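Local coordinates for protein Xaa-Pro Dipeptidase (Alteromonas macleodii, PDB 2QS8) that probably hydrolyses dipeptides with a C-terminal proline, as a metal-dependent carboxypeptidase-type enzyme of the amidohydrolase superfamily with a TIM-barrel fold, at residues 7-16 against 26-34; 137-145 against 185-196. One frame throughout, in Å; residues are numbered along the deposited sequence.

Overall arrangement
The two contacts belong to different parts of the subunit. Contact 1 pairs two antiparallel strands of the small beta domain that amidohydrolases carry beside the barrel, its centre about 28 Å from the centre of the chain. Contact 2 lies in the TIM barrel, where 137-145 meets the end of helix 175-188 and strand 192-196. The centres of contact 1 and contact 2 are about 37 Å apart. The nearest atoms of contact 1 and contact 2 are still about 17 Å apart. Strands 9-16 and 136-139 are nevertheless linked through strands 60-67 and 107-112. Contact 2 is the one close to the active site. The side chain of Lys194 lies about 4 Å from the bound magnesium and about 7 Å from the bound methionine.

Contact 1: residues 7-16 against 26-34; sequences SKTLIHAGKL and SRISIVIDG
The methyl fork of Leu16 bears on Ile28 and Ile30. It crosses Ile28 at about a right angle, with Leu16 CD2 3.7 Å from Ile28 CG2. Leu16 CD1 meets Ile30 CD1 at 4.1 Å. With chi1 at 172° Leu16 swings its CG away from the backbone N, and chi2 at 73° spreads the two methyls to these neighbours. Further along the same face, Ile11 and Ile32 touch through their CD1 methyls, 3.7 Å apart. Thr9 adds its CB against CB of Ile32. Strand 52-56 flanks Thr9 and Ile11, and strand 36-42 flanks Ile28 and Ile30. Between these neighbours, 9-13 and 28-33 form an antiparallel pair in the mixed sheet of the beta domain. Thr9, Ile11 and Ala13 each exchange two backbone hydrogen bonds with Ile32, Ile30 and Ile28. On the other face, Leu10 CD1 touches both Ser29 CB, at 4.0 Å, and Val31 CG2, at 4.3 Å. Ser29 OG lies at the edge of the His12 ring, 3.5 Å from CD2. This hydroxyl bonds to Gly43 and Ile45, while the ring nitrogens of His12 bond to Tyr53 and Ile45. At the Lys8 end of the strand pair, the extended Lys8 chain crosses Val31 obliquely, its CD 4.0 Å from CG1.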
ATOM      1  N   SER A   7      -6.375  55.872  21.671  1.00 50.73           N
ATOM      2  CA  SER A   7      -4.941  56.083  22.019  1.00 50.95           C
ATOM      3  C   SER A   7      -4.028  55.503  20.950  1.00 49.73           C
ATOM      4  O   SER A   7      -4.286  54.424  20.413  1.00 50.33           O
ATOM      5  CB  SER A   7      -4.627  55.439  23.372  1.00 52.37           C
ATOM      6  OG  SER A   7      -5.294  56.120  24.422  1.00 54.69           O
ATOM      7  N   LYS A   8      -2.950  56.210  20.635  1.00 45.23           N
ATOM      8  CA  LYS A   8      -2.016  55.766  19.609  1.00 42.04           C
ATOM      9  C   LYS A   8      -0.559  55.985  20.013  1.00 39.60           C
ATOM     10  O   LYS A   8      -0.263  56.701  20.962  1.00 38.94           O
ATOM     11  CB  LYS A   8      -2.297  56.511  18.300  1.00 40.52           C
ATOM     12  CG  LYS A   8      -3.761  56.514  17.888  1.00 40.94           C
ATOM     13  CD  LYS A   8      -3.961  57.175  16.532  1.00 41.60           C
ATOM     14  CE  LYS A   8      -5.413  57.066  16.093  1.00 43.09           C
ATOM     15  NZ  LYS A   8      -5.626  57.603  14.729  1.00 42.64           N
ATOM     16  N   THR A   9       0.356  55.352  19.292  1.00 36.44           N
ATOM     17  CA  THR A   9       1.764  55.517  19.561  1.00 34.97           C
ATOM     18  C   THR A   9       2.416  56.236  18.393  1.00 33.29           C
ATOM     19  O   THR A   9       2.160  55.921  17.229  1.00 33.24           O
ATOM     20  CB  THR A   9       2.471  54.169  19.750  1.00 35.08           C
ATOM     21  OG1 THR A   9       1.930  53.504  20.893  1.00 38.20           O
ATOM     22  CG2 THR A   9       3.959  54.379  19.941  1.00 33.45           C
ATOM     23  N   LEU A  10       3.259  57.205  18.713  1.00 31.58           N
ATOM     24  CA  LEU A  10       3.966  57.945  17.681  1.00 31.43           C
ATOM     25  C   LEU A  10       5.444  57.598  17.705  1.00 30.69           C
ATOM     26  O   LEU A  10       6.061  57.577  18.762  1.00 30.28           O
ATOM     27  CB  LEU A  10       3.819  59.458  17.886  1.00 29.91           C
ATOM     28  CG  LEU A  10       4.724  60.283  16.961  1.00 31.17           C
ATOM     29  CD1 LEU A  10       4.173  60.244  15.530  1.00 29.62           C
ATOM     30  CD2 LEU A  10       4.814  61.721  17.467  1.00 31.28           C
ATOM     31  N   ILE A  11       6.004  57.334  16.532  1.00 31.01           N
ATOM     32  CA  ILE A  11       7.418  57.013  16.427  1.00 31.37           C
ATOM     33  C   ILE A  11       8.107  57.996  15.486  1.00 30.99           C
ATOM     34  O   ILE A  11       7.651  58.216  14.360  1.00 30.11           O
ATOM     35  CB  ILE A  11       7.645  55.582  15.876  1.00 31.37           C
ATOM     36  CG1 ILE A  11       7.090  54.546  16.851  1.00 32.84           C
ATOM     37  CG2 ILE A  11       9.125  55.337  15.648  1.00 30.85           C
ATOM     38  CD1 ILE A  11       7.245  53.126  16.360  1.00 32.29           C
ATOM     39  N   HIS A  12       9.196  58.590  15.965  1.00 30.37           N
ATOM     40  CA  HIS A  12       9.989  59.520  15.172  1.00 29.26           C
ATOM     41  C   HIS A  12      11.174  58.715  14.677  1.00 29.10           C
ATOM     42  O   HIS A  12      12.064  58.352  15.453  1.00 27.04           O
ATOM     43  CB  HIS A  12      10.476  60.688  16.031  1.00 29.85           C
ATOM     44  CG  HIS A  12       9.470  61.785  16.200  1.00 30.44           C
ATOM     45  ND1 HIS A  12       9.649  62.821  17.092  1.00 31.23           N
ATOM     46  CD2 HIS A  12       8.294  62.026  15.572  1.00 31.36           C
ATOM     47  CE1 HIS A  12       8.625  63.652  17.007  1.00 32.67           C
ATOM     48  NE2 HIS A  12       7.789  63.192  16.093  1.00 31.65           N
ATOM     49  N   ALA A  13      11.184  58.419  13.386  1.00 29.13           N
ATOM     50  CA  ALA A  13      12.268  57.645  12.816  1.00 29.95           C
ATOM     51  C   ALA A  13      13.302  58.511  12.089  1.00 30.65           C
ATOM     52  O   ALA A  13      12.992  59.161  11.087  1.00 28.71           O
ATOM     53  CB  ALA A  13      11.708  56.588  11.874  1.00 28.90           C
ATOM     54  N   GLY A  14      14.529  58.505  12.610  1.00 31.47           N
ATOM     55  CA  GLY A  14      15.606  59.268  12.010  1.00 32.21           C
ATOM     56  C   GLY A  14      15.682  58.901  10.551  1.00 33.55           C
ATOM     57  O   GLY A  14      15.621  59.764   9.672  1.00 34.19           O
ATOM     58  N   LYS A  15      15.808  57.604  10.299  1.00 32.57           N
ATOM     59  CA  LYS A  15      15.859  57.078   8.945  1.00 32.55           C
ATOM     60  C   LYS A  15      14.850  55.938   8.831  1.00 31.77           C
ATOM     61  O   LYS A  15      14.494  55.306   9.831  1.00 29.64           O
ATOM     62  CB  LYS A  15      17.271  56.599   8.608  1.00 34.50           C
ATOM     63  CG  LYS A  15      18.283  57.732   8.550  1.00 38.30           C
ATOM     64  CD  LYS A  15      19.541  57.308   7.830  1.00 42.15           C
ATOM     65  CE  LYS A  15      20.469  58.491   7.594  1.00 44.50           C
ATOM     66  NZ  LYS A  15      21.628  58.090   6.741  1.00 46.36           N
ATOM     67  N   LEU A  16      14.376  55.686   7.617  1.00 31.27           N
ATOM     68  CA  LEU A  16      13.387  54.640   7.421  1.00 31.14           C
ATOM     69  C   LEU A  16      13.542  53.832   6.141  1.00 32.78           C
ATOM     70  O   LEU A  16      13.518  54.384   5.039  1.00 31.63           O
ATOM     71  CB  LEU A  16      11.980  55.237   7.448  1.00 31.67           C
ATOM     72  CG  LEU A  16      10.831  54.293   7.059  1.00 33.33           C
ATOM     73  CD1 LEU A  16      10.610  53.279   8.170  1.00 33.22           C
ATOM     74  CD2 LEU A  16       9.547  55.086   6.821  1.00 32.88           C
ATOM     75  N   SER A  26      14.412  59.896   5.011  1.00 36.42           N
ATOM     76  CA  SER A  26      14.850  60.630   6.195  1.00 35.49           C
ATOM     77  C   SER A  26      13.709  61.283   6.967  1.00 34.21           C
ATOM     78  O   SER A  26      12.761  61.791   6.380  1.00 33.42           O
ATOM     79  CB  SER A  26      15.860  61.711   5.801  1.00 35.87           C
ATOM     80  OG  SER A  26      17.013  61.152   5.201  1.00 35.25           O
ATOM     81  N   ARG A  27      13.831  61.268   8.289  1.00 34.92           N
ATOM     82  CA  ARG A  27      12.851  61.876   9.189  1.00 34.28           C
ATOM     83  C   ARG A  27      11.412  61.557   8.836  1.00 33.74           C
ATOM     84  O   ARG A  27      10.779  62.276   8.066  1.00 34.30           O
ATOM     85  CB  ARG A  27      13.049  63.397   9.222  1.00 36.35           C
ATOM     86  CG  ARG A  27      14.399  63.829   9.809  1.00 38.71           C
ATOM     87  CD  ARG A  27      14.591  65.342   9.777  1.00 39.60           C
ATOM     88  NE  ARG A  27      15.434  65.761   8.663  1.00 41.34           N
ATOM     89  CZ  ARG A  27      15.039  65.801   7.397  1.00 42.21           C
ATOM     90  NH1 ARG A  27      13.803  65.455   7.078  1.00 44.91           N
ATOM     91  NH2 ARG A  27      15.885  66.169   6.447  1.00 45.07           N
ATOM     92  N   ILE A  28      10.897  60.474   9.404  1.00 32.94           N
ATOM     93  CA  ILE A  28       9.521  60.070   9.148  1.00 31.34           C
ATOM     94  C   ILE A  28       8.766  59.786  10.444  1.00 29.50           C
ATOM     95  O   ILE A  28       9.351  59.369  11.437  1.00 29.75           O
ATOM     96  CB  ILE A  28       9.461  58.809   8.219  1.00 31.60           C
ATOM     97  CG1 ILE A  28       9.571  59.224   6.749  1.00 31.99           C
ATOM     98  CG2 ILE A  28       8.147  58.070   8.395  1.00 28.50           C
ATOM     99  CD1 ILE A  28      10.949  59.499   6.274  1.00 35.37           C
ATOM    100  N   SER A  29       7.463  60.038  10.426  1.00 29.76           N
ATOM    101  CA  SER A  29       6.608  59.794  11.579  1.00 30.60           C
ATOM    102  C   SER A  29       5.697  58.617  11.281  1.00 31.02           C
ATOM    103  O   SER A  29       4.964  58.620  10.290  1.00 30.75           O
ATOM    104  CB  SER A  29       5.755  61.023  11.897  1.00 30.97           C
ATOM    105  OG  SER A  29       6.512  62.011  12.572  1.00 32.89           O
ATOM    106  N   ILE A  30       5.754  57.604  12.137  1.00 30.67           N
ATOM    107  CA  ILE A  30       4.932  56.413  11.980  1.00 30.02           C
ATOM    108  C   ILE A  30       3.935  56.402  13.133  1.00 29.46           C
ATOM    109  O   ILE A  30       4.318  56.573  14.287  1.00 28.80           O
ATOM    110  CB  ILE A  30       5.797  55.138  12.037  1.00 29.92           C
ATOM    111  CG1 ILE A  30       6.927  55.244  11.012  1.00 30.58           C
ATOM    112  CG2 ILE A  30       4.935  53.912  11.769  1.00 29.58           C
ATOM    113  CD1 ILE A  30       7.978  54.162  11.133  1.00 32.18           C
ATOM    114  N   VAL A  31       2.658  56.215  12.819  1.00 30.58           N
ATOM    115  CA  VAL A  31       1.641  56.203  13.861  1.00 32.13           C
ATOM    116  C   VAL A  31       1.062  54.811  14.018  1.00 33.07           C
ATOM    117  O   VAL A  31       0.601  54.209  13.048  1.00 34.59           O
ATOM    118  CB  VAL A  31       0.502  57.199  13.549  1.00 32.03           C
ATOM    119  CG1 VAL A  31      -0.385  57.367  14.762  1.00 29.97           C
ATOM    120  CG2 VAL A  31       1.075  58.527  13.147  1.00 30.48           C
ATOM    121  N   ILE A  32       1.092  54.303  15.244  1.00 34.04           N
ATOM    122  CA  ILE A  32       0.579  52.973  15.539  1.00 34.80           C
ATOM    123  C   ILE A  32      -0.719  53.037  16.332  1.00 35.85           C
ATOM    124  O   ILE A  32      -0.806  53.719  17.353  1.00 35.50           O
ATOM    125  CB  ILE A  32       1.617  52.153  16.329  1.00 35.32           C
ATOM    126  CG1 ILE A  32       2.856  51.931  15.464  1.00 35.93           C
ATOM    127  CG2 ILE A  32       1.022  50.829  16.765  1.00 33.26           C
ATOM    128  CD1 ILE A  32       4.037  51.376  16.220  1.00 36.81           C
ATOM    129  N   ASP A  33      -1.726  52.323  15.840  1.00 36.19           N
ATOM    130  CA  ASP A  33      -3.035  52.263  16.476  1.00 36.56           C
ATOM    131  C   ASP A  33      -3.367  50.780  16.657  1.00 36.01           C
ATOM    132  O   ASP A  33      -3.681  50.074  15.691  1.00 36.18           O
ATOM    133  CB  ASP A  33      -4.072  52.957  15.588  1.00 38.12           C
ATOM    134  CG  ASP A  33      -5.457  52.979  16.205  1.00 39.79           C
ATOM    135  OD1 ASP A  33      -5.564  53.101  17.443  1.00 40.78           O
ATOM    136  OD2 ASP A  33      -6.442  52.885  15.447  1.00 41.18           O
ATOM    137  N   GLY A  34      -3.288  50.309  17.897  1.00 34.51           N
ATOM    138  CA  GLY A  34      -3.534  48.904  18.151  1.00 33.53           C
ATOM    139  C   GLY A  34      -2.362  48.121  17.576  1.00 32.90           C
ATOM    140  O   GLY A  34      -1.203  48.422  17.873  1.00 32.17           O
TER

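Contact 2: residues 137-145 against 185-196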
ATOM      1  N   ILE A 137       5.412  32.480  14.283  1.00 24.94           N
ATOM      2  CA  ILE A 137       5.955  31.246  13.743  1.00 22.70           C
ATOM      3  C   ILE A 137       5.040  30.520  12.771  1.00 23.10           C
ATOM      4  O   ILE A 137       3.858  30.336  13.030  1.00 23.15           O
ATOM      5  CB  ILE A 137       6.312  30.252  14.872  1.00 22.57           C
ATOM      6  CG1 ILE A 137       7.349  30.873  15.818  1.00 23.01           C
ATOM      7  CG2 ILE A 137       6.842  28.947  14.266  1.00 20.46           C
ATOM      8  CD1 ILE A 137       7.741  29.959  16.984  1.00 19.57           C
ATOM      9  N   PHE A 138       5.609  30.115  11.644  1.00 22.63           N
ATOM     10  CA  PHE A 138       4.899  29.351  10.638  1.00 23.02           C
ATOM     11  C   PHE A 138       5.715  28.065  10.539  1.00 21.67           C
ATOM     12  O   PHE A 138       6.870  28.060  10.090  1.00 19.62           O
ATOM     13  CB  PHE A 138       4.842  30.123   9.331  1.00 23.60           C
ATOM     14  CG  PHE A 138       3.995  31.361   9.416  1.00 25.97           C
ATOM     15  CD1 PHE A 138       4.558  32.588   9.720  1.00 24.88           C
ATOM     16  CD2 PHE A 138       2.614  31.291   9.222  1.00 27.68           C
ATOM     17  CE1 PHE A 138       3.769  33.728   9.830  1.00 26.04           C
ATOM     18  CE2 PHE A 138       1.814  32.437   9.330  1.00 27.67           C
ATOM     19  CZ  PHE A 138       2.398  33.652   9.633  1.00 26.19           C
ATOM     20  N   ALA A 139       5.102  26.976  10.988  1.00 21.70           N
ATOM     21  CA  ALA A 139       5.779  25.693  11.056  1.00 21.29           C
ATOM     22  C   ALA A 139       5.375  24.638  10.050  1.00 21.75           C
ATOM     23  O   ALA A 139       4.246  24.609   9.561  1.00 23.48           O
ATOM     24  CB  ALA A 139       5.636  25.145  12.457  1.00 21.63           C
ATOM     25  N   ALA A 140       6.321  23.756   9.760  1.00 19.40           N
ATOM     26  CA  ALA A 140       6.103  22.668   8.826  1.00 18.51           C
ATOM     27  C   ALA A 140       6.016  21.334   9.582  1.00 17.82           C
ATOM     28  O   ALA A 140       5.702  20.296   8.994  1.00 17.35           O
ATOM     29  CB  ALA A 140       7.237  22.623   7.822  1.00 18.65           C
ATOM     30  N   GLY A 141       6.276  21.378  10.888  1.00 16.66           N
ATOM     31  CA  GLY A 141       6.257  20.161  11.672  1.00 17.47           C
ATOM     32  C   GLY A 141       7.372  19.216  11.230  1.00 18.56           C
ATOM     33  O   GLY A 141       8.481  19.653  10.903  1.00 18.16           O
ATOM     34  N   LYS A 142       7.086  17.918  11.206  1.00 19.58           N
ATOM     35  CA  LYS A 142       8.088  16.937  10.811  1.00 19.56           C
ATOM     36  C   LYS A 142       8.382  16.983   9.320  1.00 19.15           C
ATOM     37  O   LYS A 142       7.470  16.913   8.500  1.00 19.33           O
ATOM     38  CB  LYS A 142       7.634  15.520  11.184  1.00 19.76           C
ATOM     39  CG  LYS A 142       8.597  14.418  10.719  1.00 18.64           C
ATOM     40  CD  LYS A 142       9.863  14.337  11.574  1.00 17.83           C
ATOM     41  CE  LYS A 142      10.886  13.393  10.956  1.00 17.23           C
ATOM     42  NZ  LYS A 142      11.556  13.996   9.771  1.00 18.96           N
ATOM     43  N   THR A 143       9.658  17.118   8.981  1.00 18.84           N
ATOM     44  CA  THR A 143      10.084  17.147   7.579  1.00 19.00           C
ATOM     45  C   THR A 143       9.788  15.764   7.000  1.00 18.24           C
ATOM     46  O   THR A 143      10.036  14.756   7.645  1.00 17.33           O
ATOM     47  CB  THR A 143      11.612  17.408   7.447  1.00 18.39           C
ATOM     48  OG1 THR A 143      11.923  18.709   7.964  1.00 17.91           O
ATOM     49  CG2 THR A 143      12.040  17.327   5.984  1.00 14.84           C
ATOM     50  N   ILE A 144       9.253  15.714   5.788  1.00 19.38           N
ATOM     51  CA  ILE A 144       8.926  14.436   5.189  1.00 19.98           C
ATOM     52  C   ILE A 144      10.059  13.912   4.317  1.00 19.88           C
ATOM     53  O   ILE A 144      10.646  14.651   3.529  1.00 20.83           O
ATOM     54  CB  ILE A 144       7.641  14.521   4.362  1.00 20.91           C
ATOM     55  CG1 ILE A 144       6.478  14.951   5.260  1.00 19.77           C
ATOM     56  CG2 ILE A 144       7.358  13.167   3.706  1.00 18.71           C
ATOM     57  CD1 ILE A 144       5.145  15.101   4.523  1.00 20.61           C
ATOM     58  N   ALA A 145      10.348  12.625   4.472  1.00 18.97           N
ATOM     59  CA  ALA A 145      11.414  11.978   3.730  1.00 16.87           C
ATOM     60  C   ALA A 145      11.042  10.557   3.327  1.00 15.74           C
ATOM     61  O   ALA A 145      10.046   9.995   3.795  1.00 14.66           O
ATOM     62  CB  ALA A 145      12.687  11.940   4.586  1.00 16.73           C
ATOM     63  N   ARG A 185       0.722  16.007   8.805  1.00 15.95           N
ATOM     64  CA  ARG A 185       1.265  17.297   9.212  1.00 17.62           C
ATOM     65  C   ARG A 185       0.105  18.280   9.401  1.00 17.02           C
ATOM     66  O   ARG A 185       0.134  19.114  10.300  1.00 16.78           O
ATOM     67  CB  ARG A 185       2.275  17.800   8.177  1.00 18.80           C
ATOM     68  CG  ARG A 185       3.725  17.759   8.671  1.00 21.30           C
ATOM     69  CD  ARG A 185       3.953  16.670   9.728  1.00 22.97           C
ATOM     70  NE  ARG A 185       4.126  15.362   9.130  1.00 22.34           N
ATOM     71  CZ  ARG A 185       4.103  14.212   9.790  1.00 21.50           C
ATOM     72  NH1 ARG A 185       3.908  14.174  11.097  1.00 20.47           N
ATOM     73  NH2 ARG A 185       4.277  13.085   9.118  1.00 22.46           N
ATOM     74  N   TYR A 186      -0.910  18.170   8.551  1.00 15.98           N
ATOM     75  CA  TYR A 186      -2.092  19.015   8.681  1.00 17.18           C
ATOM     76  C   TYR A 186      -2.759  18.671  10.025  1.00 16.79           C
ATOM     77  O   TYR A 186      -3.212  19.546  10.764  1.00 16.48           O
ATOM     78  CB  TYR A 186      -3.085  18.720   7.544  1.00 16.71           C
ATOM     79  CG  TYR A 186      -4.508  19.119   7.841  1.00 15.93           C
ATOM     80  CD1 TYR A 186      -4.891  20.465   7.884  1.00 17.32           C
ATOM     81  CD2 TYR A 186      -5.478  18.153   8.091  1.00 18.09           C
ATOM     82  CE1 TYR A 186      -6.210  20.832   8.168  1.00 18.03           C
ATOM     83  CE2 TYR A 186      -6.794  18.505   8.374  1.00 19.01           C
ATOM     84  CZ  TYR A 186      -7.156  19.845   8.410  1.00 19.56           C
ATOM     85  OH  TYR A 186      -8.459  20.185   8.674  1.00 21.31           O
ATOM     86  N   LYS A 187      -2.793  17.377  10.320  1.00 17.02           N
ATOM     87  CA  LYS A 187      -3.407  16.881  11.540  1.00 16.57           C
ATOM     88  C   LYS A 187      -2.649  17.368  12.769  1.00 16.11           C
ATOM     89  O   LYS A 187      -3.271  17.746  13.747  1.00 18.52           O
ATOM     90  CB  LYS A 187      -3.462  15.344  11.506  1.00 17.51           C
ATOM     91  CG  LYS A 187      -4.223  14.666  12.646  1.00 15.00           C
ATOM     92  CD  LYS A 187      -4.343  13.153  12.380  1.00 14.99           C
ATOM     93  CE  LYS A 187      -5.013  12.436  13.543  1.00 15.29           C
ATOM     94  NZ  LYS A 187      -5.392  11.057  13.173  1.00 14.37           N
ATOM     95  N   ASP A 188      -1.318  17.379  12.708  1.00 16.59           N
ATOM     96  CA  ASP A 188      -0.517  17.832  13.839  1.00 18.40           C
ATOM     97  C   ASP A 188      -0.665  19.339  14.086  1.00 20.79           C
ATOM     98  O   ASP A 188      -0.381  19.814  15.182  1.00 19.98           O
ATOM     99  CB  ASP A 188       0.966  17.518  13.631  1.00 19.88           C
ATOM    100  CG  ASP A 188       1.255  16.025  13.565  1.00 23.78           C
ATOM    101  OD1 ASP A 188       0.547  15.230  14.226  1.00 23.70           O
ATOM    102  OD2 ASP A 188       2.210  15.653  12.862  1.00 22.97           O
ATOM    103  N   GLY A 189      -1.099  20.073  13.062  1.00 20.17           N
ATOM    104  CA  GLY A 189      -1.271  21.511  13.188  1.00 19.14           C
ATOM    105  C   GLY A 189      -0.276  22.356  12.399  1.00 18.21           C
ATOM    106  O   GLY A 189      -0.160  23.547  12.650  1.00 18.88           O
ATOM    107  N   ALA A 190       0.436  21.759  11.445  1.00 17.81           N
ATOM    108  CA  ALA A 190       1.421  22.504  10.647  1.00 18.74           C
ATOM    109  C   ALA A 190       0.811  23.516   9.662  1.00 20.00           C
ATOM    110  O   ALA A 190      -0.300  23.320   9.169  1.00 19.85           O
ATOM    111  CB  ALA A 190       2.305  21.530   9.885  1.00 17.76           C
ATOM    112  N   ASP A 191       1.543  24.590   9.383  1.00 19.70           N
ATOM    113  CA  ASP A 191       1.099  25.625   8.440  1.00 20.39           C
ATOM    114  C   ASP A 191       1.546  25.237   7.040  1.00 21.08           C
ATOM    115  O   ASP A 191       0.909  25.597   6.050  1.00 22.16           O
ATOM    116  CB  ASP A 191       1.713  26.994   8.765  1.00 20.08           C
ATOM    117  CG  ASP A 191       1.376  27.481  10.154  1.00 22.25           C
ATOM    118  OD1 ASP A 191       2.269  27.456  11.033  1.00 22.47           O
ATOM    119  OD2 ASP A 191       0.214  27.889  10.356  1.00 24.48           O
ATOM    120  N   GLY A 192       2.656  24.507   6.965  1.00 21.98           N
ATOM    121  CA  GLY A 192       3.183  24.090   5.681  1.00 21.28           C
ATOM    122  C   GLY A 192       3.885  22.748   5.696  1.00 21.02           C
ATOM    123  O   GLY A 192       3.889  22.026   6.699  1.00 20.45           O
ATOM    124  N   ILE A 193       4.498  22.426   4.563  1.00 20.99           N
ATOM    125  CA  ILE A 193       5.193  21.162   4.387  1.00 19.30           C
ATOM    126  C   ILE A 193       6.645  21.362   4.024  1.00 21.60           C
ATOM    127  O   ILE A 193       7.001  22.296   3.301  1.00 20.68           O
ATOM    128  CB  ILE A 193       4.533  20.326   3.263  1.00 18.68           C
ATOM    129  CG1 ILE A 193       3.107  19.942   3.657  1.00 16.15           C
ATOM    130  CG2 ILE A 193       5.371  19.079   2.968  1.00 16.80           C
ATOM    131  CD1 ILE A 193       3.012  19.008   4.870  1.00 16.64           C
ATOM    132  N   LYS A 194       7.485  20.465   4.525  1.00 22.38           N
ATOM    133  CA  LYS A 194       8.908  20.487   4.234  1.00 22.80           C
ATOM    134  C   LYS A 194       9.344  19.061   3.883  1.00 22.35           C
ATOM    135  O   LYS A 194       8.998  18.111   4.588  1.00 20.54           O
ATOM    136  CB  LYS A 194       9.679  20.995   5.452  1.00 24.23           C
ATOM    137  CG  LYS A 194      11.170  20.723   5.413  1.00 24.40           C
ATOM    138  CD  LYS A 194      11.867  21.498   4.315  1.00 23.82           C
ATOM    139  CE  LYS A 194      13.378  21.323   4.416  1.00 27.10           C
ATOM    140  NZ  LYS A 194      13.889  21.560   5.794  1.00 27.16           N
ATOM    141  N   ILE A 195      10.077  18.911   2.786  1.00 21.45           N
ATOM    142  CA  ILE A 195      10.566  17.596   2.378  1.00 21.81           C
ATOM    143  C   ILE A 195      12.041  17.676   1.986  1.00 22.16           C
ATOM    144  O   ILE A 195      12.545  18.755   1.659  1.00 23.07           O
ATOM    145  CB  ILE A 195       9.805  17.037   1.149  1.00 21.45           C
ATOM    146  CG1 ILE A 195      10.085  17.905  -0.084  1.00 22.59           C
ATOM    147  CG2 ILE A 195       8.331  16.950   1.449  1.00 21.68           C
ATOM    148  CD1 ILE A 195       9.475  17.373  -1.387  1.00 18.81           C
ATOM    149  N   THR A 196      12.728  16.544   2.045  1.00 19.40           N
ATOM    150  CA  THR A 196      14.119  16.471   1.626  1.00 19.01           C
ATOM    151  C   THR A 196      14.078  15.727   0.285  1.00 19.68           C
ATOM    152  O   THR A 196      14.012  14.498   0.230  1.00 20.14           O
ATOM    153  CB  THR A 196      15.009  15.712   2.656  1.00 19.30           C
ATOM    154  OG1 THR A 196      14.376  14.491   3.058  1.00 18.38           O
ATOM    155  CG2 THR A 196      15.248  16.572   3.880  1.00 17.27           C
TER
HETATM  156  O   HOH W   1       6.533  19.119   6.733  1.00 24.38           O
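The contact belongs to the TIM barrel of the amidohydrolase fold, where the chain leaving strand 136-139 runs beside strand 192-196 and the end of helix 175-188. Ala139 O takes two backbone donors, Asp191 N at 2.7 Å and Gly192 N at 3.0 Å. In return, Ala139 N gives a bond to Asp191 OD1, which receives it on its anti lone pair. The same oxygen forms a salt bridge with Arg124. The Asp191 and Phe138 side chains cross at about a right angle, with carboxylate and ring planes 63° apart. A Schellman motif with Gly189 ends the helix just before this point. Farther along, Ile144 N bonds to Lys194 O at 2.7 Å, and Thr196 N bonds back to Ile144 O. Between the two bonded regions sits a water. It accepts from Lys194 N and lies within bonding distance of Ala140 O and Lys142 O. The first torsion of Arg185, -109°, sets its CG 3.2 Å from Ala140 O. Bends at chi2 and chi3 then turn the guanidinium to put Lys142 CB over one face. NH1 reaches Asp188 OD2 at 2.9 Å in a salt bridge, and NH2 bonds to Glu168 O. An alanine in place of Arg185 would probably leave Asp188 without this charge partner and open a gap beneath Lys142. The Thr143 side chain packs on Lys194, OG1 3.3 Å from CG. Lys142 NZ folds back to Thr143 O and also bonds to Ala151 O. Backbone bonds, the water and Thr143 thus hold the main chain and stem of Lys194, and Val113 O holds its NZ, consistent with a fixed placement of this side chain beside the magnesium.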